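Local coordinates for protein down syndrome cell adhesion molecule, isoform AK (Drosophila melanogaster, PDB 4WVR) that probably mediates cell adhesion by isoform-matched homodimerization, its seventh immunoglobulin domain taking part in recognition between like molecules, at residues P8-F13 with C30-G35; G53-T58 with E75-G80; V37-K42 with S63-V68. All blocks are in the same frame, centred on the assembly; numbering follows the deposited sequence.

Contact 1 of 3, residues P8-F13 with C30-G35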
loop_
_atom_site.group_PDB
_atom_site.type_symbol
_atom_site.label_atom_id
_atom_site.label_comp_id
_atom_site.label_asym_id
_atom_site.label_seq_id
_atom_site.Cartn_x
_atom_site.Cartn_y
_atom_site.Cartn_z
ATOM N N PRO A 8 11.327 -0.927 16.524
ATOM C CA PRO A 8 10.290 -0.683 15.513
ATOM C C PRO A 8 8.932 -1.237 15.922
ATOM O O PRO A 8 8.864 -2.325 16.490
ATOM C CB PRO A 8 10.819 -1.423 14.273
ATOM C CG PRO A 8 12.265 -1.710 14.558
ATOM C CD PRO A 8 12.353 -1.864 16.040
ATOM N N SER A 9 7.870 -0.486 15.649
ATOM C CA SER A 9 6.507 -0.994 15.777
ATOM C C SER A 9 5.808 -0.820 14.434
ATOM O O SER A 9 6.027 0.175 13.742
ATOM C CB SER A 9 5.740 -0.276 16.888
ATOM O OG SER A 9 5.443 1.060 16.522
ATOM N N ILE A 10 4.976 -1.788 14.069
ATOM C CA ILE A 10 4.399 -1.831 12.729
ATOM C C ILE A 10 2.876 -1.808 12.735
ATOM O O ILE A 10 2.240 -2.570 13.461
ATOM C CB ILE A 10 4.853 -3.096 11.976
ATOM C CG1 ILE A 10 6.363 -3.298 12.123
ATOM C CG2 ILE A 10 4.433 -3.030 10.505
ATOM C CD1 ILE A 10 6.845 -4.638 11.617
ATOM N N ALA A 11 2.293 -0.939 11.914
ATOM C CA ALA A 11 0.854 -0.969 11.693
ATOM C C ALA A 11 0.477 -2.261 10.977
ATOM O O ALA A 11 1.127 -2.651 10.005
ATOM C CB ALA A 11 0.403 0.241 10.888
ATOM N N PRO A 12 -0.570 -2.939 11.462
ATOM C CA PRO A 12 -1.002 -4.177 10.810
ATOM C C PRO A 12 -1.508 -3.915 9.395
ATOM O O PRO A 12 -1.965 -2.810 9.099
ATOM C CB PRO A 12 -2.128 -4.680 11.719
ATOM C CG PRO A 12 -2.606 -3.471 12.444
ATOM C CD PRO A 12 -1.398 -2.607 12.634
ATOM N N PHE A 13 -1.402 -4.918 8.532
ATOM C CA PHE A 13 -1.944 -4.821 7.183
ATOM C C PHE A 13 -2.718 -6.087 6.845
ATOM O O PHE A 13 -2.644 -7.075 7.570
ATOM C CB PHE A 13 -0.831 -4.571 6.155
ATOM C CG PHE A 13 0.346 -5.514 6.265
ATOM C CD1 PHE A 13 0.228 -6.850 5.910
ATOM C CD2 PHE A 13 1.583 -5.049 6.687
ATOM C CE1 PHE A 13 1.311 -7.712 5.996
ATOM C CE2 PHE A 13 2.675 -5.903 6.769
ATOM C CZ PHE A 13 2.536 -7.237 6.427
ATOM N N CYS A 30 3.922 -2.008 4.477
ATOM C CA CYS A 30 4.452 -2.190 5.823
ATOM C C CYS A 30 4.908 -0.839 6.347
ATOM O O CYS A 30 5.956 -0.326 5.951
ATOM C CB CYS A 30 5.606 -3.192 5.827
ATOM S SG CYS A 30 6.280 -3.528 7.468
ATOM N N MET A 31 4.109 -0.252 7.228
ATOM C CA MET A 31 4.386 1.093 7.707
ATOM C C MET A 31 4.793 1.079 9.172
ATOM O O MET A 31 3.975 0.843 10.060
ATOM C CB MET A 31 3.170 1.999 7.492
ATOM C CG MET A 31 2.926 2.349 6.022
ATOM S SD MET A 31 1.335 3.156 5.732
ATOM C CE MET A 31 0.210 1.792 6.031
ATOM N N VAL A 32 6.076 1.321 9.406
ATOM C CA VAL A 32 6.608 1.401 10.756
ATOM C C VAL A 32 6.124 2.685 11.423
ATOM O O VAL A 32 6.140 3.756 10.816
ATOM C CB VAL A 32 8.151 1.349 10.747
ATOM C CG1 VAL A 32 8.709 1.541 12.149
ATOM C CG2 VAL A 32 8.631 0.037 10.143
ATOM N N GLN A 33 5.672 2.573 12.666
ATOM C CA GLN A 33 5.219 3.738 13.414
ATOM C C GLN A 33 6.335 4.236 14.331
ATOM O O GLN A 33 7.111 5.117 13.962
ATOM C CB GLN A 33 3.962 3.402 14.217
ATOM C CG GLN A 33 2.849 2.809 13.370
ATOM C CD GLN A 33 2.426 3.730 12.239
ATOM O OE1 GLN A 33 2.201 4.923 12.449
ATOM N NE2 GLN A 33 2.325 3.181 11.032
ATOM N N LYS A 34 6.419 3.660 15.524
ATOM C CA LYS A 34 7.508 3.969 16.441
ATOM C C LYS A 34 8.785 3.281 15.983
ATOM O O LYS A 34 8.730 2.228 15.348
ATOM C CB LYS A 34 7.155 3.532 17.865
ATOM C CG LYS A 34 5.858 4.116 18.391
ATOM C CD LYS A 34 5.955 5.625 18.534
ATOM C CE LYS A 34 4.685 6.207 19.134
ATOM N NZ LYS A 34 4.831 7.669 19.388
ATOM N N GLY A 35 9.931 3.876 16.302
ATOM C CA GLY A 35 11.216 3.260 16.018
ATOM C C GLY A 35 12.259 4.240 15.516
ATOM O O GLY A 35 11.959 5.108 14.698
HETATM O O HOH W 1 1.585 -1.288 7.914
#
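I10 and V32 form the single antiparallel bridge by which the N-terminal edge of this immunoglobulin fold joins the end of strand 26-31. Their CA atoms stand 4.4 Å apart as a non-hydrogen-bonded pair, and the bonds on its two flanks, Q33 N to S9 O (2.7 Å) and A11 N to M31 O (3.1 Å), fix the register. S9 adds a side-chain bond: with chi1 at 71°, OG sits between its own backbone N and carbonyl carbon and accepts from K34 N at 3.0 Å, while S9 N donates to K34 O. Q33 bends back at chi2, bringing NE2 to M31 O (3.0 Å), above the carbonyl plane by 63°. A11 N arrives from the opposite face, so two donors grip this one oxygen, and NE2 also rests against A11 CB. The other end of the amide serves the dimer, OE1 accepting from N25 N of the second subunit. Inward of the backbone pairing, F13 CE2 approaches C30 CB at 4.1 Å, and the F13 ring also meets W43. I10 CG2 packs at 3.6 Å on C30 SG, the sulfur joined in the disulfide to C84 SG.

Contact 2 of 3, residues G53-T58 with E75-G80; sequences GEEGIT and EQDHRG
H78 reaches across to E55 with its imidazole edge, and this pair accounts for most of the surface buried here. At one end of the immunoglobulin sandwich it ties the 3-10 turn 76-78, just before strand 80-87, to the turn entering strand 57-63. NE2 donates to E55 O at 2.6 Å. The bond is straight by every measure: 166° at the hydrogen and a C=O...N angle of 174°, with the oxygen close to the ring plane. On its other nitrogen the ring is held by its own segment, E75 N donating to H78 ND1 at 3.0 Å, again near the plane of the imidazole. These two in-plane bonds fix the rotation of the ring. The first torsion, -68°, sets H78 CG beside the backbone N. I57 supplies the apolar part: its CG1 lies 3.8 Å from H78 CD2, the two side chains alongside but running opposite ways. E55 bends at chi2, and its OE1 comes to 4.2 Å from D77 OD2; these exposed carboxylates probably repel each other mildly. NE2 donating while ND1 accepts is consistent with a neutral ring carrying its hydrogen on NE2; a proton on ND1 would face the N-H of E75.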
loop_
_atom_site.group_PDB
_atom_site.type_symbol
_atom_site.label_atom_id
_atom_site.label_comp_id
_atom_site.label_asym_id
_atom_site.label_seq_id
_atom_site.Cartn_x
_atom_site.Cartn_y
_atom_site.Cartn_z
ATOM N N GLY A 53 11.089 -8.786 -7.052
ATOM C CA GLY A 53 10.956 -9.517 -8.298
ATOM C C GLY A 53 10.773 -11.018 -8.142
ATOM O O GLY A 53 10.294 -11.683 -9.059
ATOM N N GLU A 54 11.153 -11.552 -6.984
ATOM C CA GLU A 54 11.100 -12.994 -6.748
ATOM C C GLU A 54 9.667 -13.524 -6.751
ATOM O O GLU A 54 8.792 -12.983 -6.069
ATOM C CB GLU A 54 11.788 -13.340 -5.424
ATOM C CG GLU A 54 11.836 -14.826 -5.110
ATOM C CD GLU A 54 12.701 -15.142 -3.902
ATOM O OE1 GLU A 54 13.351 -14.213 -3.368
ATOM O OE2 GLU A 54 12.732 -16.324 -3.491
ATOM N N GLU A 55 9.440 -14.584 -7.526
ATOM C CA GLU A 55 8.107 -15.161 -7.716
ATOM C C GLU A 55 7.107 -14.113 -8.214
ATOM O O GLU A 55 5.910 -14.206 -7.945
ATOM C CB GLU A 55 7.596 -15.799 -6.420
ATOM C CG GLU A 55 8.392 -17.011 -5.952
ATOM C CD GLU A 55 8.299 -18.187 -6.908
ATOM O OE1 GLU A 55 7.188 -18.470 -7.402
ATOM O OE2 GLU A 55 9.339 -18.830 -7.163
ATOM N N GLY A 56 7.606 -13.118 -8.939
ATOM C CA GLY A 56 6.764 -12.063 -9.471
ATOM C C GLY A 56 6.219 -11.134 -8.403
ATOM O O GLY A 56 5.167 -10.521 -8.584
ATOM N N ILE A 57 6.935 -11.028 -7.289
ATOM C CA ILE A 57 6.532 -10.155 -6.191
ATOM C C ILE A 57 7.385 -8.892 -6.136
ATOM O O ILE A 57 8.609 -8.970 -5.999
ATOM C CB ILE A 57 6.635 -10.875 -4.833
ATOM C CG1 ILE A 57 5.725 -12.104 -4.812
ATOM C CG2 ILE A 57 6.289 -9.922 -3.695
ATOM C CD1 ILE A 57 5.878 -12.943 -3.562
ATOM N N THR A 58 6.743 -7.733 -6.242
ATOM C CA THR A 58 7.451 -6.459 -6.148
ATOM C C THR A 58 7.632 -6.028 -4.694
ATOM O O THR A 58 6.692 -6.065 -3.902
ATOM C CB THR A 58 6.713 -5.337 -6.914
ATOM O OG1 THR A 58 6.570 -5.703 -8.295
ATOM C CG2 THR A 58 7.484 -4.030 -6.819
ATOM N N GLU A 75 -1.014 -15.505 -8.568
ATOM C CA GLU A 75 -1.170 -16.911 -8.917
ATOM C C GLU A 75 -1.342 -17.718 -7.635
ATOM O O GLU A 75 -1.160 -17.192 -6.535
ATOM C CB GLU A 75 0.038 -17.415 -9.708
ATOM C CG GLU A 75 0.263 -16.702 -11.032
ATOM C CD GLU A 75 1.579 -17.086 -11.677
ATOM O OE1 GLU A 75 2.423 -17.699 -10.988
ATOM O OE2 GLU A 75 1.771 -16.779 -12.873
ATOM N N GLN A 76 -1.687 -18.992 -7.769
ATOM C CA GLN A 76 -1.885 -19.838 -6.597
ATOM C C GLN A 76 -0.570 -20.083 -5.859
ATOM O O GLN A 76 -0.566 -20.414 -4.674
ATOM C CB GLN A 76 -2.535 -21.163 -7.006
ATOM C CG GLN A 76 -3.949 -20.990 -7.543
ATOM C CD GLN A 76 -4.716 -22.293 -7.613
ATOM O OE1 GLN A 76 -4.256 -23.323 -7.119
ATOM N NE2 GLN A 76 -5.904 -22.252 -8.207
ATOM N N ASP A 77 0.543 -19.905 -6.563
ATOM C CA ASP A 77 1.872 -20.007 -5.967
ATOM C C ASP A 77 2.120 -18.951 -4.884
ATOM O O ASP A 77 3.029 -19.089 -4.066
ATOM C CB ASP A 77 2.944 -19.884 -7.052
ATOM C CG ASP A 77 3.275 -21.213 -7.702
ATOM O OD1 ASP A 77 2.531 -22.192 -7.476
ATOM O OD2 ASP A 77 4.280 -21.277 -8.441
ATOM N N HIS A 78 1.314 -17.895 -4.889
ATOM C CA HIS A 78 1.501 -16.785 -3.956
ATOM C C HIS A 78 0.775 -17.026 -2.638
ATOM O O HIS A 78 0.785 -16.179 -1.741
ATOM C CB HIS A 78 1.032 -15.481 -4.600
ATOM C CG HIS A 78 1.888 -15.042 -5.745
ATOM N ND1 HIS A 78 1.380 -14.784 -7.000
ATOM C CD2 HIS A 78 3.222 -14.822 -5.827
ATOM C CE1 HIS A 78 2.363 -14.422 -7.805
ATOM N NE2 HIS A 78 3.492 -14.439 -7.118
ATOM N N ARG A 79 0.153 -18.195 -2.533
ATOM C CA ARG A 79 -0.531 -18.622 -1.317
ATOM C C ARG A 79 0.375 -18.639 -0.094
ATOM O O ARG A 79 1.510 -19.118 -0.157
ATOM C CB ARG A 79 -1.109 -20.019 -1.511
ATOM C CG ARG A 79 -2.584 -20.058 -1.797
ATOM C CD ARG A 79 -3.018 -21.495 -1.964
ATOM N NE ARG A 79 -4.110 -21.636 -2.917
ATOM C CZ ARG A 79 -4.192 -22.615 -3.809
ATOM N NH1 ARG A 79 -3.236 -23.534 -3.875
ATOM N NH2 ARG A 79 -5.225 -22.674 -4.635
ATOM N N GLY A 80 -0.130 -18.131 1.025
ATOM C CA GLY A 80 0.575 -18.280 2.280
ATOM C C GLY A 80 0.707 -17.034 3.128
ATOM O O GLY A 80 0.045 -16.019 2.896
#

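Contact 3 of 3, residues V37-K42 with S63-V68; sequences VPITIK and SPKTSV
The most distinctive feature is that water bridges the backbones of I39 and P64: one water accepts from I39 N and donates to P64 O, at 2.8 Å from each of these atoms. A second water repeats the device further along, donating to I41 O and lying 2.6 Å from S67 OG. Direct hydrogen bonds between 37-42 and 63-68 are absent, and I41 CA and S67 CA are 6.6 Å apart. Both findings, with strands 40-45 and 66-71 belonging to different sheets, fit packing of sheet on sheet; the two segments run in nearly the same direction, 17° apart.

The side chains do the rest of the packing. I41 carries the largest share, its CG2 pressing on S67 CB at 3.5 Å, closer than ordinary van der Waals contact. The other branch of I41 ends in CD1, which lies 3.9 Å from T66 N, over the backbone between K65 and T66. With chi1 at 176°, S67 turns OG to the side away from its own backbone N, where W43 NE1 also holds it. At the outer end V37 CG1 touches P64 CB (4.1 Å), the valine and the proline ring extending in the same direction. The straight K65 chain passes roughly perpendicular to V37, CE standing 4.0 Å from V37 CG1 and 4.2 Å from I39 CD1; its NZ then donates to Q33 O and G35 O. The S63-T66 type I turn that presents P64 and K65 is braced by an ST turn, K65 N donating to S63 OG.

The contact thus lies where the start of strand 40-45 and the loop before it face the start of strand 66-71 and the turn before it. Strand 40-45 is flanked by 48-50 and 80-87, and 66-71 by 26-31 and 57-63; I41 also touches C30 and C84, one from each sheet.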
loop_
_atom_site.group_PDB
_atom_site.type_symbol
_atom_site.label_atom_id
_atom_site.label_comp_id
_atom_site.label_asym_id
_atom_site.label_seq_id
_atom_site.Cartn_x
_atom_site.Cartn_y
_atom_site.Cartn_z
ATOM N N VAL A 37 15.433 5.467 13.356
ATOM C CA VAL A 37 16.071 5.191 12.075
ATOM C C VAL A 37 17.584 5.090 12.273
ATOM O O VAL A 37 18.125 5.693 13.201
ATOM C CB VAL A 37 15.733 6.282 11.038
ATOM C CG1 VAL A 37 14.277 6.166 10.609
ATOM C CG2 VAL A 37 16.026 7.663 11.603
ATOM N N PRO A 38 18.278 4.321 11.412
ATOM C CA PRO A 38 17.772 3.565 10.258
ATOM C C PRO A 38 17.071 2.264 10.638
ATOM O O PRO A 38 17.393 1.650 11.655
ATOM C CB PRO A 38 19.042 3.271 9.457
ATOM C CG PRO A 38 20.098 3.166 10.497
ATOM C CD PRO A 38 19.741 4.189 11.544
ATOM N N ILE A 39 16.117 1.853 9.809
ATOM C CA ILE A 39 15.366 0.627 10.040
ATOM C C ILE A 39 15.432 -0.262 8.809
ATOM O O ILE A 39 15.170 0.191 7.694
ATOM C CB ILE A 39 13.890 0.923 10.379
ATOM C CG1 ILE A 39 13.792 1.794 11.631
ATOM C CG2 ILE A 39 13.114 -0.371 10.573
ATOM C CD1 ILE A 39 12.399 2.309 11.908
ATOM N N THR A 40 15.795 -1.524 9.009
ATOM C CA THR A 40 15.799 -2.491 7.922
ATOM C C THR A 40 14.435 -3.161 7.834
ATOM O O THR A 40 13.906 -3.639 8.836
ATOM C CB THR A 40 16.895 -3.559 8.106
ATOM O OG1 THR A 40 18.183 -2.939 8.034
ATOM C CG2 THR A 40 16.799 -4.619 7.019
ATOM N N ILE A 41 13.858 -3.180 6.639
ATOM C CA ILE A 41 12.540 -3.772 6.454
ATOM C C ILE A 41 12.586 -4.853 5.386
ATOM O O ILE A 41 12.893 -4.581 4.226
ATOM C CB ILE A 41 11.491 -2.712 6.069
ATOM C CG1 ILE A 41 11.498 -1.565 7.082
ATOM C CG2 ILE A 41 10.120 -3.341 6.000
ATOM C CD1 ILE A 41 10.534 -0.447 6.749
ATOM N N LYS A 42 12.284 -6.083 5.783
ATOM C CA LYS A 42 12.362 -7.210 4.865
ATOM C C LYS A 42 11.114 -8.076 4.938
ATOM O O LYS A 42 10.326 -7.973 5.878
ATOM C CB LYS A 42 13.601 -8.051 5.160
ATOM C CG LYS A 42 13.684 -8.526 6.590
ATOM C CD LYS A 42 14.996 -9.245 6.845
ATOM C CE LYS A 42 15.075 -9.748 8.273
ATOM N NZ LYS A 42 16.362 -10.449 8.522
ATOM N N SER A 63 10.264 4.637 1.850
ATOM C CA SER A 63 10.761 5.694 2.719
ATOM C C SER A 63 11.579 5.035 3.824
ATOM O O SER A 63 11.660 3.807 3.869
ATOM C CB SER A 63 9.601 6.511 3.290
ATOM O OG SER A 63 8.992 5.829 4.371
ATOM N N PRO A 64 12.204 5.832 4.711
ATOM C CA PRO A 64 12.932 5.175 5.806
ATOM C C PRO A 64 12.058 4.329 6.734
ATOM O O PRO A 64 12.606 3.526 7.489
ATOM C CB PRO A 64 13.548 6.355 6.580
ATOM C CG PRO A 64 12.867 7.585 6.060
ATOM C CD PRO A 64 12.510 7.272 4.650
ATOM N N LYS A 65 10.737 4.489 6.674
ATOM C CA LYS A 65 9.850 3.756 7.574
ATOM C C LYS A 65 8.703 3.027 6.873
ATOM O O LYS A 65 7.737 2.617 7.522
ATOM C CB LYS A 65 9.266 4.703 8.624
ATOM C CG LYS A 65 10.272 5.178 9.659
ATOM C CD LYS A 65 9.568 5.785 10.859
ATOM C CE LYS A 65 10.543 6.070 11.985
ATOM N NZ LYS A 65 9.840 6.449 13.241
ATOM N N THR A 66 8.802 2.856 5.560
ATOM C CA THR A 66 7.728 2.195 4.826
ATOM C C THR A 66 8.253 1.319 3.697
ATOM O O THR A 66 9.085 1.751 2.893
ATOM C CB THR A 66 6.738 3.222 4.247
ATOM O OG1 THR A 66 6.120 3.944 5.321
ATOM C CG2 THR A 66 5.658 2.527 3.426
ATOM N N SER A 67 7.772 0.079 3.649
ATOM C CA SER A 67 8.076 -0.811 2.540
ATOM C C SER A 67 6.780 -1.297 1.904
ATOM O O SER A 67 5.836 -1.661 2.607
ATOM C CB SER A 67 8.918 -1.999 3.006
ATOM O OG SER A 67 9.138 -2.917 1.947
ATOM N N VAL A 68 6.744 -1.302 0.575
ATOM C CA VAL A 68 5.542 -1.684 -0.166
ATOM C C VAL A 68 5.710 -3.008 -0.902
ATOM O O VAL A 68 6.679 -3.206 -1.634
ATOM C CB VAL A 68 5.162 -0.617 -1.202
ATOM C CG1 VAL A 68 3.794 -0.928 -1.793
ATOM C CG2 VAL A 68 5.180 0.763 -0.569
HETATM O O HOH W 2 15.348 3.558 7.737
HETATM O O HOH W 3 11.774 -2.963 1.840
#

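From the N terminus, contact 1 comes first: it closes the loop from P8 to G35, bringing the leading segment onto the end of strand 26-31, and is complete before the others open. Contact 3 then spans V37 to V68 and contact 2 spans G53 to G80; their segments alternate, so these two closures cross. Contacts 1 and 3 are neighbours, with centres about 9 Å apart, joined by pairing of strands 26-31 and 66-71, and both reach the second subunit. Contact 2 lies on the opposite side of the domain's centre, about 23 Å from contact 1 and 21 Å from contact 3 between centres, tying the turn before strand 57-63 to the turn before strand 80-87.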